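Deferrochelatase (Vibrio cholerae, PDB 5DE0) binds heme b and probably acts as a dye-decolorizing peroxidase, using hydrogen peroxide to oxidise its substrates. Local coordinates at residues A31-A36 and Q123-V128; I79-L84 and A91-V96; T143-G148 and A192-V197. All blocks are in the same frame, centred on the assembly; numbering follows the deposited sequence.

Overall arrangement
Interactions 1 and 2 belong to the N-terminal half of the protein, interaction 3 to the C-terminal half on the far side of the chain's centre from interaction 1, about 40 Å away between centres. Interaction 1 joins a helix to strand 125-134, which lies next to strand 18-26, through small aliphatic groups, partly buried. Interaction 2, also partly buried, lies in sequence between the two segments of interaction 1; the two touch where Val128 packs on Thr94 and Asp95. Of the three, only interaction 2 has hydrogen bonds across its segments, from backbone and hydroxyl. Interaction 3 is buried; an aromatic ring does the work, while the same loop grips the heme.

Interaction 1: residues A31-A36 and Q123-V128; sequences AHVLQA and QDIEIV
Asp124 OD1 is held by two side-chain amides, accepting hydrogen bonds from Asn29 ND2 and Gln28 NE2, while the methylene behind that carboxylate rests against Val33. The two jobs fall to different parts of one residue: the polar end ties down the turn that leads into helix 30-38, and Asp124 CB lies 3.7 Å from Val33 CG2, the two side chains sliding past each other in opposite directions. Backbone hydrogen bonds link Asp124 with Arg27 and Gln28, so backbone and side chain together tie it to the residues just before the helix. Val33 also meets Ile125, and here both its methyls are used. Ile125 CD1 is 3.6 Å from Val33 CG1 and 3.8 Å from Val33 CG2, so it settles against the fork of the branched side chain. The valine presents this fork because CG1 stands anti to its backbone N (chi1 176°), leaving CG2 on the side of Asp124. Ile125 thus meets the valine with the end of its longer branch, and Ile125 CG1 is close behind, 4.0 Å from Val33 CG2 and 4.1 Å from Val33 CG1. In the ferredoxin-like fold of this half, with strand order 57-62, 98-104, 18-26, 125-134, helix 30-38 follows strand 18-26 directly, and the contact brings it against strand 125-134, which lies next to strand 18-26. Val26 of strand 18-26 touches both Val33 and Ile125, completing a small aliphatic cluster in which beta-branched residues fill the space between helix and sheet. His32 lies at the margin, its CB 4.4 Å from Asp124 OD2. With His32 NE2 still 6.3 Å from Asp124 OD2, any charge attraction would act only at a distance. Farther along the strand, Ile127 packs on Ser242 of the second subunit.

Interaction 2: residues I79-L84 and A91-V96; sequences IDFPEL and APSTDV
Leu84 and Ala91 form an antiparallel hydrogen-bonded pair at the open end of the small hairpin made by strands 84-86 and 89-91. Its two N-H groups are aimed about equally well, but the bonds differ in length: Ala91 N reaches Leu84 O at 2.7 Å, while Leu84 N to Ala91 O is weak at 3.3 Å. The Glu83 CA-H also points at that oxygen, with CA 3.3 Å from Ala91 O. Beyond the pair, segments 79-84 and 91-96 are joined through a side chain. Ser93 OG donates to Phe81 O at 2.7 Å, in the carbonyl plane, and it can do so because OG stands anti to the serine's backbone N (chi1 -176°). Glu83 lays its aliphatic part alongside, CG 3.7 Å from Ser93 CB, and sends OE1 to His90. Leu84 CB and Ala91 CB, 4.1 Å apart, share one face of the hairpin and both residues lean on Tyr267. Phe81 turns inward: its CE1 is 3.6 Å from Pro92 O, approached obliquely, and Ala91 O lies near the plane at the ring's edge. Leu263 and Tyr288 also pack against the phenyl group, about 8 Å from the heme. The short serine hydroxyl thus supplies a further cross-link beyond the Leu84-Ala91 pair and gives Phe81 O a close hydrogen-bond partner.

Interaction 3: residues T143-G148 and A192-V197; sequences TGFIDG and AAQEKV. With HEM (protoporphyrin IX containing Fe), chain F.
The heme pocket supplies the setting: segment 143-148 runs along the porphyrin and, through Phe145, reaches across to Gln194 and Glu195 on helix 191-198. The outer end of the ring abuts the helix where Gln194 passes to Glu195. Phe145 CE1 lies 3.6 Å from Gln194 OE1 and also meets Gln194 CB. At the tip of the ring, Phe145 CZ is 3.6 Å from Gln194 O, while CE2 faces Glu195 CG. Phe145 and the Gln194 amide are inclined at 45°, whereas the Glu195 carboxylate plane stands almost upright to the ring at 82°. Glu195 N comes to the ring's edge, near its plane. CG is set anti to the carbonyl carbon of Phe145 (chi1 -74°), which carries the ring out to the helix while its CB stays 3.9 Å from the heme methyl CMD. A flat, apolar side chain suits this bridge between cofactor and helix. The polar ends of Gln194 are satisfied elsewhere: NE2 bonds to Trp186 O, and OE1 accepts from Lys202 NZ. At the other end of the loop Gly148 N donates to the heme propionate oxygen O1D at 2.6 Å; Glu150 N and Arg233 NH1 also hydrogen-bond to the heme. Asp147 OD1 forms a salt bridge with Arg233 and lies 3.6 Å from heme O1D. Both Gly144 and Gly148 have positive phi, where a CB would collide with the preceding carbonyl oxygen. Residues 144-148 read Gly-Phe-Ile-Asp-Gly, the GXXDG motif that is the heme-pocket signature of DyP-type peroxidases.

Interaction 1: residues A31-A36 and Q123-V128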
loop_
_atom_site.group_PDB
_atom_site.type_symbol
_atom_site.label_atom_id
_atom_site.label_comp_id
_atom_site.label_asym_id
_atom_site.label_seq_id
_atom_site.Cartn_x
_atom_site.Cartn_y
_atom_site.Cartn_z
ATOM N N ALA B 31 8.265 12.206 -26.821
ATOM C CA ALA B 31 7.176 11.844 -27.721
ATOM C C ALA B 31 6.635 10.457 -27.382
ATOM O O ALA B 31 5.428 10.216 -27.464
ATOM C CB ALA B 31 7.634 11.897 -29.164
ATOM N N HIS B 32 7.529 9.551 -26.996
ATOM C CA HIS B 32 7.130 8.198 -26.626
ATOM C C HIS B 32 6.360 8.225 -25.307
ATOM O O HIS B 32 5.412 7.459 -25.111
ATOM C CB HIS B 32 8.350 7.278 -26.503
ATOM C CG HIS B 32 9.179 7.187 -27.752
ATOM N ND1 HIS B 32 8.967 7.985 -28.850
ATOM C CD2 HIS B 32 10.228 6.385 -28.060
ATOM C CE1 HIS B 32 9.853 7.686 -29.788
ATOM N NE2 HIS B 32 10.624 6.719 -29.334
ATOM N N VAL B 33 6.773 9.117 -24.410
ATOM C CA VAL B 33 6.136 9.253 -23.108
ATOM C C VAL B 33 4.721 9.812 -23.238
ATOM O O VAL B 33 3.788 9.305 -22.611
ATOM C CB VAL B 33 6.959 10.157 -22.175
ATOM C CG1 VAL B 33 6.227 10.363 -20.861
ATOM C CG2 VAL B 33 8.335 9.554 -21.935
ATOM N N LEU B 34 4.570 10.851 -24.056
ATOM C CA LEU B 34 3.265 11.464 -24.293
ATOM C C LEU B 34 2.274 10.459 -24.874
ATOM O O LEU B 34 1.111 10.409 -24.463
ATOM C CB LEU B 34 3.399 12.667 -25.229
ATOM C CG LEU B 34 2.105 13.414 -25.564
ATOM C CD1 LEU B 34 1.402 13.860 -24.289
ATOM C CD2 LEU B 34 2.390 14.606 -26.464
ATOM N N GLN B 35 2.742 9.659 -25.829
ATOM C CA GLN B 35 1.916 8.626 -26.444
ATOM C C GLN B 35 1.442 7.620 -25.407
ATOM O O GLN B 35 0.268 7.250 -25.380
ATOM C CB GLN B 35 2.684 7.905 -27.555
ATOM C CG GLN B 35 2.895 8.733 -28.810
ATOM C CD GLN B 35 3.531 7.932 -29.933
ATOM O OE1 GLN B 35 3.711 6.720 -29.822
ATOM N NE2 GLN B 35 3.875 8.609 -31.024
ATOM N N ALA B 36 2.365 7.178 -24.559
ATOM C CA ALA B 36 2.053 6.220 -23.506
ATOM C C ALA B 36 1.037 6.783 -22.513
ATOM O O ALA B 36 0.215 6.044 -21.972
ATOM C CB ALA B 36 3.319 5.801 -22.785
ATOM N N GLN B 123 12.429 3.705 -18.786
ATOM C CA GLN B 123 13.763 4.301 -18.792
ATOM C C GLN B 123 13.731 5.771 -19.201
ATOM O O GLN B 123 14.725 6.488 -19.072
ATOM C CB GLN B 123 14.687 3.520 -19.728
ATOM C CG GLN B 123 14.884 2.068 -19.330
ATOM C CD GLN B 123 15.536 1.920 -17.969
ATOM O OE1 GLN B 123 14.908 1.462 -17.015
ATOM N NE2 GLN B 123 16.802 2.314 -17.873
ATOM N N ASP B 124 12.581 6.209 -19.701
ATOM C CA ASP B 124 12.406 7.586 -20.148
ATOM C C ASP B 124 11.864 8.459 -19.021
ATOM O O ASP B 124 11.779 9.679 -19.151
ATOM C CB ASP B 124 11.456 7.643 -21.348
ATOM C CG ASP B 124 11.813 6.635 -22.426
ATOM O OD1 ASP B 124 13.020 6.394 -22.646
ATOM O OD2 ASP B 124 10.882 6.081 -23.050
ATOM N N ILE B 125 11.514 7.817 -17.911
ATOM C CA ILE B 125 10.751 8.450 -16.843
ATOM C C ILE B 125 11.382 8.223 -15.472
ATOM O O ILE B 125 11.930 7.155 -15.201
ATOM C CB ILE B 125 9.296 7.914 -16.831
ATOM C CG1 ILE B 125 8.537 8.421 -18.053
ATOM C CG2 ILE B 125 8.555 8.320 -15.570
ATOM C CD1 ILE B 125 8.468 9.917 -18.124
ATOM N N GLU B 126 11.314 9.237 -14.616
ATOM C CA GLU B 126 11.612 9.050 -13.204
ATOM C C GLU B 126 10.390 9.382 -12.356
ATOM O O GLU B 126 9.908 10.514 -12.364
ATOM C CB GLU B 126 12.797 9.906 -12.774
ATOM C CG GLU B 126 13.069 9.851 -11.278
ATOM C CD GLU B 126 14.332 10.589 -10.888
ATOM O OE1 GLU B 126 15.183 10.820 -11.772
ATOM O OE2 GLU B 126 14.470 10.948 -9.701
ATOM N N ILE B 127 9.891 8.389 -11.628
ATOM C CA ILE B 127 8.741 8.585 -10.754
ATOM C C ILE B 127 9.162 9.276 -9.459
ATOM O O ILE B 127 9.799 8.668 -8.600
ATOM C CB ILE B 127 8.049 7.247 -10.426
ATOM C CG1 ILE B 127 7.594 6.552 -11.714
ATOM C CG2 ILE B 127 6.874 7.467 -9.482
ATOM C CD1 ILE B 127 6.881 5.237 -11.482
ATOM N N VAL B 128 8.808 10.551 -9.331
ATOM C CA VAL B 128 9.199 11.353 -8.176
ATOM C C VAL B 128 8.460 10.912 -6.916
ATOM O O VAL B 128 9.032 10.879 -5.825
ATOM C CB VAL B 128 8.934 12.851 -8.425
ATOM C CG1 VAL B 128 9.397 13.684 -7.238
ATOM C CG2 VAL B 128 9.629 13.302 -9.697
#

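Interaction 2: residues I79-L84 and A91-V96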
loop_
_atom_site.group_PDB
_atom_site.type_symbol
_atom_site.label_atom_id
_atom_site.label_comp_id
_atom_site.label_asym_id
_atom_site.label_seq_id
_atom_site.Cartn_x
_atom_site.Cartn_y
_atom_site.Cartn_z
ATOM N N ILE B 79 0.260 27.914 -13.354
ATOM C CA ILE B 79 1.560 28.415 -12.919
ATOM C C ILE B 79 2.324 27.345 -12.149
ATOM O O ILE B 79 1.770 26.300 -11.809
ATOM C CB ILE B 79 1.427 29.661 -12.015
ATOM C CG1 ILE B 79 0.745 29.291 -10.696
ATOM C CG2 ILE B 79 0.669 30.774 -12.723
ATOM C CD1 ILE B 79 0.677 30.427 -9.697
ATOM N N ASP B 80 3.597 27.611 -11.871
ATOM C CA ASP B 80 4.378 26.743 -10.999
ATOM C C ASP B 80 3.862 26.857 -9.573
ATOM O O ASP B 80 3.431 27.927 -9.148
ATOM C CB ASP B 80 5.866 27.104 -11.051
ATOM C CG ASP B 80 6.533 26.650 -12.333
ATOM O OD1 ASP B 80 5.819 26.192 -13.249
ATOM O OD2 ASP B 80 7.774 26.757 -12.428
ATOM N N PHE B 81 3.901 25.750 -8.841
ATOM C CA PHE B 81 3.491 25.740 -7.443
ATOM C C PHE B 81 4.500 26.518 -6.604
ATOM O O PHE B 81 5.638 26.079 -6.435
ATOM C CB PHE B 81 3.365 24.301 -6.938
ATOM C CG PHE B 81 2.741 24.178 -5.577
ATOM C CD1 PHE B 81 3.520 24.238 -4.434
ATOM C CD2 PHE B 81 1.378 23.976 -5.442
ATOM C CE1 PHE B 81 2.951 24.114 -3.181
ATOM C CE2 PHE B 81 0.801 23.850 -4.192
ATOM C CZ PHE B 81 1.589 23.920 -3.060
ATOM N N PRO B 82 4.091 27.683 -6.080
ATOM C CA PRO B 82 5.019 28.503 -5.297
ATOM C C PRO B 82 5.218 27.953 -3.887
ATOM O O PRO B 82 4.279 27.402 -3.313
ATOM C CB PRO B 82 4.326 29.866 -5.259
ATOM C CG PRO B 82 2.874 29.531 -5.300
ATOM C CD PRO B 82 2.748 28.289 -6.155
ATOM N N GLU B 83 6.422 28.095 -3.342
ATOM C CA GLU B 83 6.674 27.701 -1.961
ATOM C C GLU B 83 6.058 28.706 -0.995
ATOM O O GLU B 83 6.143 29.916 -1.212
ATOM C CB GLU B 83 8.173 27.569 -1.693
ATOM C CG GLU B 83 8.802 26.323 -2.285
ATOM C CD GLU B 83 10.093 25.940 -1.588
ATOM O OE1 GLU B 83 10.413 26.561 -0.554
ATOM O OE2 GLU B 83 10.782 25.018 -2.072
ATOM N N LEU B 84 5.439 28.201 0.067
ATOM C CA LEU B 84 4.795 29.057 1.057
ATOM C C LEU B 84 5.248 28.705 2.471
ATOM O O LEU B 84 5.506 27.541 2.781
ATOM C CB LEU B 84 3.271 28.944 0.954
ATOM C CG LEU B 84 2.622 29.224 -0.405
ATOM C CD1 LEU B 84 1.119 29.002 -0.335
ATOM C CD2 LEU B 84 2.935 30.634 -0.881
ATOM N N ALA B 91 5.334 24.797 2.812
ATOM C CA ALA B 91 4.733 24.120 1.668
ATOM C C ALA B 91 5.742 24.013 0.529
ATOM O O ALA B 91 5.859 24.925 -0.288
ATOM C CB ALA B 91 3.474 24.852 1.206
ATOM N N PRO B 92 6.476 22.891 0.478
ATOM C CA PRO B 92 7.526 22.644 -0.517
ATOM C C PRO B 92 6.990 22.582 -1.945
ATOM O O PRO B 92 5.819 22.265 -2.154
ATOM C CB PRO B 92 8.096 21.281 -0.099
ATOM C CG PRO B 92 7.689 21.105 1.325
ATOM C CD PRO B 92 6.362 21.785 1.442
ATOM N N SER B 93 7.848 22.887 -2.914
ATOM C CA SER B 93 7.491 22.771 -4.324
ATOM C C SER B 93 8.239 21.607 -4.962
ATOM O O SER B 93 9.461 21.508 -4.845
ATOM C CB SER B 93 7.793 24.071 -5.069
ATOM O OG SER B 93 7.355 24.005 -6.417
ATOM N N THR B 94 7.507 20.724 -5.634
ATOM C CA THR B 94 8.106 19.532 -6.223
ATOM C C THR B 94 8.373 19.708 -7.713
ATOM O O THR B 94 7.512 20.186 -8.453
ATOM C CB THR B 94 7.207 18.293 -6.024
ATOM O OG1 THR B 94 6.764 18.228 -4.663
ATOM C CG2 THR B 94 7.966 17.021 -6.369
ATOM N N ASP B 95 9.570 19.323 -8.148
ATOM C CA ASP B 95 9.899 19.322 -9.568
ATOM C C ASP B 95 9.241 18.117 -10.234
ATOM O O ASP B 95 9.727 16.990 -10.125
ATOM C CB ASP B 95 11.416 19.300 -9.775
ATOM C CG ASP B 95 11.812 19.365 -11.244
ATOM O OD1 ASP B 95 10.988 19.808 -12.072
ATOM O OD2 ASP B 95 12.955 18.977 -11.568
ATOM N N VAL B 96 8.129 18.363 -10.921
ATOM C CA VAL B 96 7.335 17.291 -11.511
ATOM C C VAL B 96 6.673 17.752 -12.809
ATOM O O VAL B 96 6.228 18.895 -12.915
ATOM C CB VAL B 96 6.262 16.789 -10.511
ATOM C CG1 VAL B 96 5.472 17.959 -9.947
ATOM C CG2 VAL B 96 5.336 15.765 -11.157
#

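Interaction 3: residues T143-G148 and A192-V197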
loop_
_atom_site.group_PDB
_atom_site.type_symbol
_atom_site.label_atom_id
_atom_site.label_comp_id
_atom_site.label_asym_id
_atom_site.label_seq_id
_atom_site.Cartn_x
_atom_site.Cartn_y
_atom_site.Cartn_z
ATOM N N THR B 143 -6.657 11.309 11.286
ATOM C CA THR B 143 -6.786 12.223 12.407
ATOM C C THR B 143 -8.052 11.897 13.203
ATOM O O THR B 143 -8.261 12.410 14.301
ATOM C CB THR B 143 -6.823 13.684 11.920
ATOM O OG1 THR B 143 -6.548 14.569 13.009
ATOM C CG2 THR B 143 -8.176 14.015 11.314
ATOM N N GLY B 144 -8.892 11.036 12.634
ATOM C CA GLY B 144 -10.111 10.602 13.290
ATOM C C GLY B 144 -11.331 11.387 12.851
ATOM O O GLY B 144 -12.460 11.047 13.204
ATOM N N PHE B 145 -11.101 12.446 12.080
ATOM C CA PHE B 145 -12.184 13.285 11.577
ATOM C C PHE B 145 -12.590 12.871 10.170
ATOM O O PHE B 145 -11.749 12.479 9.363
ATOM C CB PHE B 145 -11.774 14.761 11.581
ATOM C CG PHE B 145 -11.736 15.382 12.948
ATOM C CD1 PHE B 145 -10.722 15.074 13.840
ATOM C CD2 PHE B 145 -12.709 16.292 13.336
ATOM C CE1 PHE B 145 -10.683 15.651 15.096
ATOM C CE2 PHE B 145 -12.676 16.874 14.592
ATOM C CZ PHE B 145 -11.662 16.553 15.473
ATOM N N ILE B 146 -13.882 12.961 9.878
ATOM C CA ILE B 146 -14.389 12.645 8.549
ATOM C C ILE B 146 -13.905 13.680 7.539
ATOM O O ILE B 146 -13.963 14.883 7.794
ATOM C CB ILE B 146 -15.929 12.586 8.529
ATOM C CG1 ILE B 146 -16.432 11.536 9.521
ATOM C CG2 ILE B 146 -16.442 12.292 7.127
ATOM C CD1 ILE B 146 -17.940 11.428 9.583
ATOM N N ASP B 147 -13.417 13.204 6.397
ATOM C CA ASP B 147 -12.936 14.090 5.343
ATOM C C ASP B 147 -13.846 14.033 4.120
ATOM O O ASP B 147 -14.106 12.959 3.579
ATOM C CB ASP B 147 -11.502 13.724 4.953
ATOM C CG ASP B 147 -10.914 14.681 3.934
ATOM O OD1 ASP B 147 -11.334 15.857 3.905
ATOM O OD2 ASP B 147 -10.030 14.258 3.161
ATOM N N GLY B 148 -14.332 15.195 3.692
ATOM C CA GLY B 148 -15.183 15.281 2.519
ATOM C C GLY B 148 -16.624 15.638 2.836
ATOM O O GLY B 148 -17.501 15.516 1.981
ATOM N N ALA B 192 -12.537 17.919 22.456
ATOM C CA ALA B 192 -12.960 19.304 22.285
ATOM C C ALA B 192 -11.864 20.146 21.643
ATOM O O ALA B 192 -12.133 20.951 20.753
ATOM C CB ALA B 192 -13.370 19.900 23.621
ATOM N N ALA B 193 -10.630 19.950 22.099
ATOM C CA ALA B 193 -9.482 20.686 21.577
ATOM C C ALA B 193 -9.228 20.357 20.109
ATOM O O ALA B 193 -8.916 21.241 19.308
ATOM C CB ALA B 193 -8.244 20.389 22.408
ATOM N N GLN B 194 -9.357 19.079 19.764
ATOM C CA GLN B 194 -9.174 18.637 18.387
ATOM C C GLN B 194 -10.242 19.238 17.482
ATOM O O GLN B 194 -9.977 19.576 16.330
ATOM C CB GLN B 194 -9.207 17.110 18.296
ATOM C CG GLN B 194 -7.994 16.415 18.901
ATOM C CD GLN B 194 -7.936 14.938 18.548
ATOM O OE1 GLN B 194 -8.892 14.378 18.007
ATOM N NE2 GLN B 194 -6.810 14.300 18.845
ATOM N N GLU B 195 -11.452 19.373 18.016
ATOM C CA GLU B 195 -12.552 19.960 17.262
ATOM C C GLU B 195 -12.329 21.451 17.044
ATOM O O GLU B 195 -12.836 22.028 16.083
ATOM C CB GLU B 195 -13.881 19.721 17.978
ATOM C CG GLU B 195 -14.323 18.268 17.970
ATOM C CD GLU B 195 -15.621 18.050 18.713
ATOM O OE1 GLU B 195 -16.188 19.038 19.224
ATOM O OE2 GLU B 195 -16.075 16.889 18.785
ATOM N N LYS B 196 -11.562 22.070 17.936
ATOM C CA LYS B 196 -11.232 23.486 17.805
ATOM C C LYS B 196 -10.172 23.684 16.729
ATOM O O LYS B 196 -10.139 24.717 16.062
ATOM C CB LYS B 196 -10.748 24.064 19.138
ATOM C CG LYS B 196 -11.809 24.091 20.232
ATOM C CD LYS B 196 -13.029 24.904 19.817
ATOM C CE LYS B 196 -14.087 24.910 20.911
ATOM N NZ LYS B 196 -15.320 25.639 20.501
ATOM N N VAL B 197 -9.306 22.688 16.567
ATOM C CA VAL B 197 -8.275 22.721 15.535
ATOM C C VAL B 197 -8.891 22.543 14.147
ATOM O O VAL B 197 -8.583 23.288 13.216
ATOM C CB VAL B 197 -7.212 21.624 15.764
ATOM C CG1 VAL B 197 -6.251 21.561 14.587
ATOM C CG2 VAL B 197 -6.460 21.875 17.061
HETATM C CHA HEM F . -12.576 20.611 4.865
HETATM C CHB HEM F . -9.487 22.415 1.590
HETATM C CHC HEM F . -5.795 20.067 3.718
HETATM C CHD HEM F . -9.010 17.623 6.404
HETATM C C1A HEM F . -12.063 21.308 3.794
HETATM C C2A HEM F . -12.809 22.161 2.890
HETATM C C3A HEM F . -11.956 22.655 1.986
HETATM C C4A HEM F . -10.639 22.135 2.286
HETATM C CMA HEM F . -12.293 23.613 0.823
HETATM C CAA HEM F . -14.325 22.445 2.968
HETATM C CBA HEM F . -14.533 23.834 3.568
HETATM C CGA HEM F . -15.998 24.076 3.810
HETATM O O1A HEM F . -16.528 23.563 4.829
HETATM O O2A HEM F . -16.628 24.784 2.985
HETATM C C1B HEM F . -8.218 22.007 1.933
HETATM C C2B HEM F . -6.991 22.520 1.365
HETATM C C3B HEM F . -5.967 21.884 1.933
HETATM C C4B HEM F . -6.501 20.934 2.903
HETATM C CMB HEM F . -6.879 23.609 0.275
HETATM C CAB HEM F . -4.494 22.174 1.567
HETATM C CBB HEM F . -3.479 21.496 2.100
HETATM C C1C HEM F . -6.339 19.169 4.613
HETATM C C2C HEM F . -5.612 18.195 5.408
HETATM C C3C HEM F . -6.512 17.519 6.150
HETATM C C4C HEM F . -7.825 18.052 5.847
HETATM C CMC HEM F . -4.077 18.014 5.359
HETATM C CAC HEM F . -6.311 16.377 7.178
HETATM C CBC HEM F . -5.125 15.921 7.592
HETATM C C1D HEM F . -10.231 18.261 6.341
HETATM C C2D HEM F . -11.338 18.034 7.242
HETATM C C3D HEM F . -12.456 18.966 6.760
HETATM C C4D HEM F . -11.911 19.664 5.617
HETATM C CMD HEM F . -11.392 17.060 8.438
HETATM C CAD HEM F . -13.861 19.127 7.376
HETATM C CBD HEM F . -14.828 18.110 6.781
HETATM C CGD HEM F . -15.019 18.379 5.312
HETATM O O1D HEM F . -14.362 17.694 4.487
HETATM O O2D HEM F . -15.831 19.274 4.961
HETATM N NA HEM F . -10.742 21.317 3.395
HETATM N NB HEM F . -7.882 21.043 2.868
HETATM N NC HEM F . -7.684 19.052 4.910
HETATM N ND HEM F . -10.608 19.221 5.407
HETATM FE FE HEM F . -9.225 20.209 4.218
#